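Local coordinates for protein monoglyceride lipase (Saccharomyces cerevisiae, PDB 4ZWN) that hydrolyses monoacylglycerols, preferably monounsaturated ones, to free fatty acids and glycerol, and also takes part in breaking down fatty acid ethyl esters, at residues 116-128 against 149-163. The protein carries 2 engineered substitutions. Numbering follows the deposited sequence.
Sequences VFNDLEHFVEKNL and ICLNYACQGKHKNEI
Glu121 reaches from helix 116-128 to Tyr153 and to Lys158, just past the end of helix 149-156. A glutamate suits this place because its two oxygens serve a backbone N-H and a phenol hydroxyl. OE2 takes the backbone N of Lys158 on its syn side, almost straight (173°). OE1 receives the Tyr153 hydroxyl at 2.7 Å from above the carboxylate plane. A bend at chi2 (-74°) brings the acid to both donors. Tyr153, long and flat, is a knob among Phe117, Leu120, Glu121 and Val124: Leu120 CD2 packs on its CD1 at 3.5 Å, and Gly157 CA lies over one ring face, where a side chain would collide with the ring. Phe117 is the reciprocal knob; the Gln156 amide stacks on its ring, planes 16° apart, with NE2 over the centre. Val116 CG1 meets Ile149 CD1, about 9 Å between side chains from Ser144, the probable nucleophile.

His159 uses both nitrogens in its ring plane. NE2 donates to the anti lone pair of Glu125 OE2 at 2.9 Å, and ND1 to Glu162 OE2. Glu125 OE2 also forms a salt bridge with Lys158 NZ (2.9 Å). A leucine in place of His159 would probably cost Glu125 OE2 its ring N-H donor and leave the Glu162 carboxylate without its steadying ND1 bond.

Thus two helices of the alpha/beta-hydrolase fold pack through apolar side chains, while Glu121 and Glu125 tie down loop 157-163; two bonded carboxylates, with Glu121 OE1 beside CD2, probably favour a protonated His159, though Lys158 offsets this.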
loop_
_atom_site.group_PDB
_atom_site.type_symbol
_atom_site.label_atom_id
_atom_site.label_comp_id
_atom_site.label_asym_id
_atom_site.label_seq_id
_atom_site.Cartn_x
_atom_site.Cartn_y
_atom_site.Cartn_z
ATOM N N VAL A 116 13.925 -0.855 0.516
ATOM C CA VAL A 116 12.515 -0.635 0.224
ATOM C C VAL A 116 12.309 -0.326 -1.258
ATOM O O VAL A 116 11.473 -0.941 -1.921
ATOM C CB VAL A 116 11.935 0.510 1.083
ATOM C CG1 VAL A 116 10.618 1.007 0.501
ATOM C CG2 VAL A 116 11.749 0.051 2.523
ATOM N N PHE A 117 13.099 0.604 -1.782
ATOM C CA PHE A 117 12.940 1.020 -3.167
ATOM C C PHE A 117 13.704 0.133 -4.138
ATOM O O PHE A 117 13.248 -0.093 -5.257
ATOM C CB PHE A 117 13.360 2.481 -3.328
ATOM C CG PHE A 117 12.319 3.450 -2.848
ATOM C CD1 PHE A 117 11.270 3.821 -3.673
ATOM C CD2 PHE A 117 12.370 3.964 -1.565
ATOM C CE1 PHE A 117 10.300 4.700 -3.232
ATOM C CE2 PHE A 117 11.403 4.846 -1.119
ATOM C CZ PHE A 117 10.367 5.215 -1.954
ATOM N N ASN A 118 14.853 -0.380 -3.711
ATOM C CA ASN A 118 15.627 -1.281 -4.556
ATOM C C ASN A 118 14.861 -2.567 -4.845
ATOM O O ASN A 118 14.867 -3.060 -5.974
ATOM C CB ASN A 118 16.971 -1.613 -3.913
ATOM C CG ASN A 118 17.899 -2.352 -4.861
ATOM O OD1 ASN A 118 18.097 -1.934 -6.002
ATOM N ND2 ASN A 118 18.461 -3.461 -4.397
ATOM N N ASP A 119 14.204 -3.109 -3.822
ATOM C CA ASP A 119 13.352 -4.278 -4.004
ATOM C C ASP A 119 12.177 -3.930 -4.904
ATOM O O ASP A 119 11.774 -4.727 -5.748
ATOM C CB ASP A 119 12.837 -4.805 -2.663
ATOM C CG ASP A 119 13.946 -5.324 -1.770
ATOM O OD1 ASP A 119 15.029 -5.665 -2.290
ATOM O OD2 ASP A 119 13.728 -5.395 -0.543
ATOM N N LEU A 120 11.635 -2.731 -4.714
ATOM C CA LEU A 120 10.490 -2.277 -5.492
ATOM C C LEU A 120 10.835 -2.175 -6.975
ATOM O O LEU A 120 10.063 -2.619 -7.823
ATOM C CB LEU A 120 9.987 -0.926 -4.974
ATOM C CG LEU A 120 8.748 -0.352 -5.669
ATOM C CD1 LEU A 120 7.607 -1.359 -5.670
ATOM C CD2 LEU A 120 8.315 0.938 -4.998
ATOM N N GLU A 121 11.996 -1.601 -7.283
ATOM C CA GLU A 121 12.429 -1.461 -8.671
ATOM C C GLU A 121 12.533 -2.819 -9.355
ATOM O O GLU A 121 12.231 -2.949 -10.542
ATOM C CB GLU A 121 13.774 -0.731 -8.757
ATOM C CG GLU A 121 13.760 0.711 -8.263
ATOM C CD GLU A 121 13.076 1.674 -9.221
ATOM O OE1 GLU A 121 12.526 1.224 -10.249
ATOM O OE2 GLU A 121 13.097 2.891 -8.946
ATOM N N HIS A 122 12.954 -3.828 -8.599
ATOM C CA HIS A 122 13.080 -5.181 -9.130
ATOM C C HIS A 122 11.741 -5.748 -9.590
ATOM O O HIS A 122 11.653 -6.360 -10.655
ATOM C CB HIS A 122 13.691 -6.118 -8.088
ATOM C CG HIS A 122 13.635 -7.561 -8.480
ATOM N ND1 HIS A 122 14.522 -8.125 -9.372
ATOM C CD2 HIS A 122 12.781 -8.550 -8.123
ATOM C CE1 HIS A 122 14.227 -9.402 -9.537
ATOM N NE2 HIS A 122 13.173 -9.685 -8.791
ATOM N N PHE A 123 10.706 -5.549 -8.780
ATOM C CA PHE A 123 9.391 -6.109 -9.073
ATOM C C PHE A 123 8.603 -5.233 -10.033
ATOM O O PHE A 123 7.677 -5.704 -10.692
ATOM C CB PHE A 123 8.601 -6.320 -7.783
ATOM C CG PHE A 123 9.115 -7.452 -6.947
ATOM C CD1 PHE A 123 8.832 -8.765 -7.291
ATOM C CD2 PHE A 123 9.888 -7.209 -5.825
ATOM C CE1 PHE A 123 9.307 -9.814 -6.530
ATOM C CE2 PHE A 123 10.367 -8.252 -5.058
ATOM C CZ PHE A 123 10.075 -9.558 -5.411
ATOM N N VAL A 124 8.971 -3.959 -10.108
ATOM C CA VAL A 124 8.403 -3.072 -11.112
ATOM C C VAL A 124 8.859 -3.532 -12.491
ATOM O O VAL A 124 8.048 -3.707 -13.399
ATOM C CB VAL A 124 8.811 -1.600 -10.883
ATOM C CG1 VAL A 124 8.605 -0.784 -12.149
ATOM C CG2 VAL A 124 8.027 -1.004 -9.728
ATOM N N GLU A 125 10.164 -3.749 -12.632
ATOM C CA GLU A 125 10.738 -4.175 -13.903
ATOM C C GLU A 125 10.258 -5.560 -14.319
ATOM O O GLU A 125 10.135 -5.847 -15.509
ATOM C CB GLU A 125 12.261 -4.152 -13.826
ATOM C CG GLU A 125 12.832 -2.761 -13.656
ATOM C CD GLU A 125 14.326 -2.775 -13.441
ATOM O OE1 GLU A 125 14.893 -3.879 -13.300
ATOM O OE2 GLU A 125 14.934 -1.682 -13.413
ATOM N N LYS A 126 9.994 -6.415 -13.336
ATOM C CA LYS A 126 9.467 -7.750 -13.598
ATOM C C LYS A 126 8.085 -7.668 -14.232
ATOM O O LYS A 126 7.816 -8.307 -15.251
ATOM C CB LYS A 126 9.403 -8.566 -12.304
ATOM C CG LYS A 126 8.812 -9.962 -12.462
ATOM C CD LYS A 126 8.649 -10.640 -11.104
ATOM C CE LYS A 126 8.556 -12.159 -11.225
ATOM N NZ LYS A 126 7.319 -12.618 -11.913
ATOM N N ASN A 127 7.211 -6.874 -13.620
ATOM C CA ASN A 127 5.857 -6.697 -14.128
ATOM C C ASN A 127 5.840 -5.902 -15.424
ATOM O O ASN A 127 5.025 -6.161 -16.310
ATOM C CB ASN A 127 4.981 -6.012 -13.080
ATOM C CG ASN A 127 4.592 -6.943 -11.954
ATOM O OD1 ASN A 127 3.651 -7.724 -12.081
ATOM N ND2 ASN A 127 5.313 -6.864 -10.841
ATOM N N LEU A 128 6.743 -4.932 -15.521
ATOM C CA LEU A 128 6.892 -4.118 -16.720
ATOM C C LEU A 128 7.252 -5.008 -17.905
ATOM O O LEU A 128 6.777 -4.803 -19.022
ATOM C CB LEU A 128 7.964 -3.046 -16.504
ATOM C CG LEU A 128 7.677 -1.609 -16.944
ATOM C CD1 LEU A 128 6.244 -1.217 -16.632
ATOM C CD2 LEU A 128 8.646 -0.666 -16.250
ATOM N N ILE A 149 5.161 4.917 0.107
ATOM C CA ILE A 149 6.131 4.400 -0.850
ATOM C C ILE A 149 5.664 4.680 -2.273
ATOM O O ILE A 149 6.447 5.113 -3.122
ATOM C CB ILE A 149 6.350 2.885 -0.654
ATOM C CG1 ILE A 149 6.979 2.618 0.716
ATOM C CG2 ILE A 149 7.224 2.315 -1.764
ATOM C CD1 ILE A 149 6.989 1.160 1.112
ATOM N N CYS A 150 4.378 4.445 -2.516
ATOM C CA CYS A 150 3.783 4.647 -3.833
ATOM C C CYS A 150 3.893 6.092 -4.317
ATOM O O CYS A 150 4.309 6.344 -5.448
ATOM C CB CYS A 150 2.316 4.224 -3.817
ATOM S SG CYS A 150 1.440 4.594 -5.345
ATOM N N LEU A 151 3.512 7.037 -3.464
ATOM C CA LEU A 151 3.556 8.449 -3.832
ATOM C C LEU A 151 4.993 8.931 -4.004
ATOM O O LEU A 151 5.269 9.794 -4.837
ATOM C CB LEU A 151 2.833 9.302 -2.789
ATOM C CG LEU A 151 1.331 9.039 -2.654
ATOM C CD1 LEU A 151 0.720 9.967 -1.618
ATOM C CD2 LEU A 151 0.631 9.192 -3.997
ATOM N N ASN A 152 5.908 8.368 -3.220
ATOM C CA ASN A 152 7.316 8.722 -3.343
ATOM C C ASN A 152 7.946 8.145 -4.608
ATOM O O ASN A 152 8.784 8.792 -5.234
ATOM C CB ASN A 152 8.100 8.264 -2.112
ATOM C CG ASN A 152 8.093 9.298 -1.000
ATOM O OD1 ASN A 152 8.804 10.301 -1.067
ATOM N ND2 ASN A 152 7.290 9.060 0.029
ATOM N N TYR A 153 7.539 6.933 -4.985
ATOM C CA TYR A 153 8.045 6.323 -6.209
ATOM C C TYR A 153 7.710 7.202 -7.407
ATOM O O TYR A 153 8.501 7.317 -8.342
ATOM C CB TYR A 153 7.477 4.915 -6.412
ATOM C CG TYR A 153 8.144 4.172 -7.554
ATOM C CD1 TYR A 153 9.288 3.410 -7.338
ATOM C CD2 TYR A 153 7.642 4.247 -8.849
ATOM C CE1 TYR A 153 9.907 2.734 -8.380
ATOM C CE2 TYR A 153 8.253 3.577 -9.896
ATOM C CZ TYR A 153 9.384 2.824 -9.657
ATOM O OH TYR A 153 9.994 2.159 -10.697
ATOM N N ALA A 154 6.541 7.834 -7.362
ATOM C CA ALA A 154 6.127 8.763 -8.409
ATOM C C ALA A 154 7.078 9.959 -8.525
ATOM O O ALA A 154 7.112 10.633 -9.552
ATOM C CB ALA A 154 4.706 9.244 -8.153
ATOM N N CYS A 155 7.850 10.214 -7.472
ATOM C CA CYS A 155 8.794 11.325 -7.473
ATOM C C CYS A 155 10.228 10.870 -7.742
ATOM O O CYS A 155 11.027 11.619 -8.302
ATOM C CB CYS A 155 8.739 12.074 -6.140
ATOM S SG CYS A 155 7.124 12.774 -5.729
ATOM N N GLN A 156 10.546 9.640 -7.349
ATOM C CA GLN A 156 11.933 9.188 -7.347
ATOM C C GLN A 156 12.166 7.882 -8.102
ATOM O O GLN A 156 13.312 7.483 -8.307
ATOM C CB GLN A 156 12.420 9.024 -5.907
ATOM C CG GLN A 156 11.860 7.802 -5.204
ATOM C CD GLN A 156 12.290 7.720 -3.756
ATOM O OE1 GLN A 156 11.835 8.497 -2.918
ATOM N NE2 GLN A 156 13.177 6.781 -3.454
ATOM N N GLY A 157 11.090 7.217 -8.508
ATOM C CA GLY A 157 11.194 5.926 -9.164
ATOM C C GLY A 157 11.941 5.955 -10.485
ATOM O O GLY A 157 11.827 6.909 -11.255
ATOM N N LYS A 158 12.709 4.902 -10.747
ATOM C CA LYS A 158 13.456 4.791 -11.995
ATOM C C LYS A 158 12.525 4.716 -13.193
ATOM O O LYS A 158 12.857 5.181 -14.283
ATOM C CB LYS A 158 14.361 3.566 -11.970
ATOM C CG LYS A 158 15.830 3.882 -11.791
ATOM C CD LYS A 158 16.641 2.603 -11.787
ATOM C CE LYS A 158 16.377 1.793 -13.045
ATOM N NZ LYS A 158 16.891 0.402 -12.923
ATOM N N HIS A 159 11.358 4.121 -12.984
ATOM C CA HIS A 159 10.375 3.973 -14.046
ATOM C C HIS A 159 9.098 4.733 -13.712
ATOM O O HIS A 159 7.999 4.298 -14.057
ATOM C CB HIS A 159 10.075 2.495 -14.282
ATOM C CG HIS A 159 11.301 1.662 -14.485
ATOM N ND1 HIS A 159 11.888 1.490 -15.721
ATOM C CD2 HIS A 159 12.061 0.964 -13.607
ATOM C CE1 HIS A 159 12.951 0.717 -15.596
ATOM N NE2 HIS A 159 13.080 0.386 -14.324
ATOM N N LYS A 160 9.252 5.875 -13.049
ATOM C CA LYS A 160 8.108 6.685 -12.638
ATOM C C LYS A 160 7.312 7.225 -13.828
ATOM O O LYS A 160 6.106 7.443 -13.719
ATOM C CB LYS A 160 8.563 7.848 -11.747
ATOM C CG LYS A 160 9.477 8.858 -12.423
ATOM C CD LYS A 160 9.849 9.977 -11.461
ATOM C CE LYS A 160 10.791 10.980 -12.104
ATOM N NZ LYS A 160 11.184 12.051 -11.149
ATOM N N ASN A 161 7.979 7.433 -14.960
ATOM C CA ASN A 161 7.307 7.952 -16.149
ATOM C C ASN A 161 6.686 6.838 -16.987
ATOM O O ASN A 161 6.022 7.098 -17.990
ATOM C CB ASN A 161 8.282 8.765 -17.005
ATOM C CG ASN A 161 8.810 9.992 -16.283
ATOM O OD1 ASN A 161 10.010 10.112 -16.035
ATOM N ND2 ASN A 161 7.913 10.913 -15.945
ATOM N N GLU A 162 6.904 5.598 -16.567
ATOM C CA GLU A 162 6.382 4.446 -17.289
ATOM C C GLU A 162 5.143 3.876 -16.601
ATOM O O GLU A 162 4.372 3.135 -17.210
ATOM C CB GLU A 162 7.464 3.374 -17.423
ATOM C CG GLU A 162 8.733 3.885 -18.083
ATOM C CD GLU A 162 9.871 2.890 -18.020
ATOM O OE1 GLU A 162 9.646 1.702 -18.334
ATOM O OE2 GLU A 162 10.992 3.301 -17.648
ATOM N N ILE A 163 4.960 4.221 -15.330
ATOM C CA ILE A 163 3.767 3.818 -14.597
ATOM C C ILE A 163 2.562 4.589 -15.125
ATOM O O ILE A 163 2.620 5.808 -15.297
ATOM C CB ILE A 163 3.915 4.052 -13.080
ATOM C CG1 ILE A 163 5.157 3.332 -12.553
ATOM C CG2 ILE A 163 2.675 3.575 -12.339
ATOM C CD1 ILE A 163 5.136 1.837 -12.792
#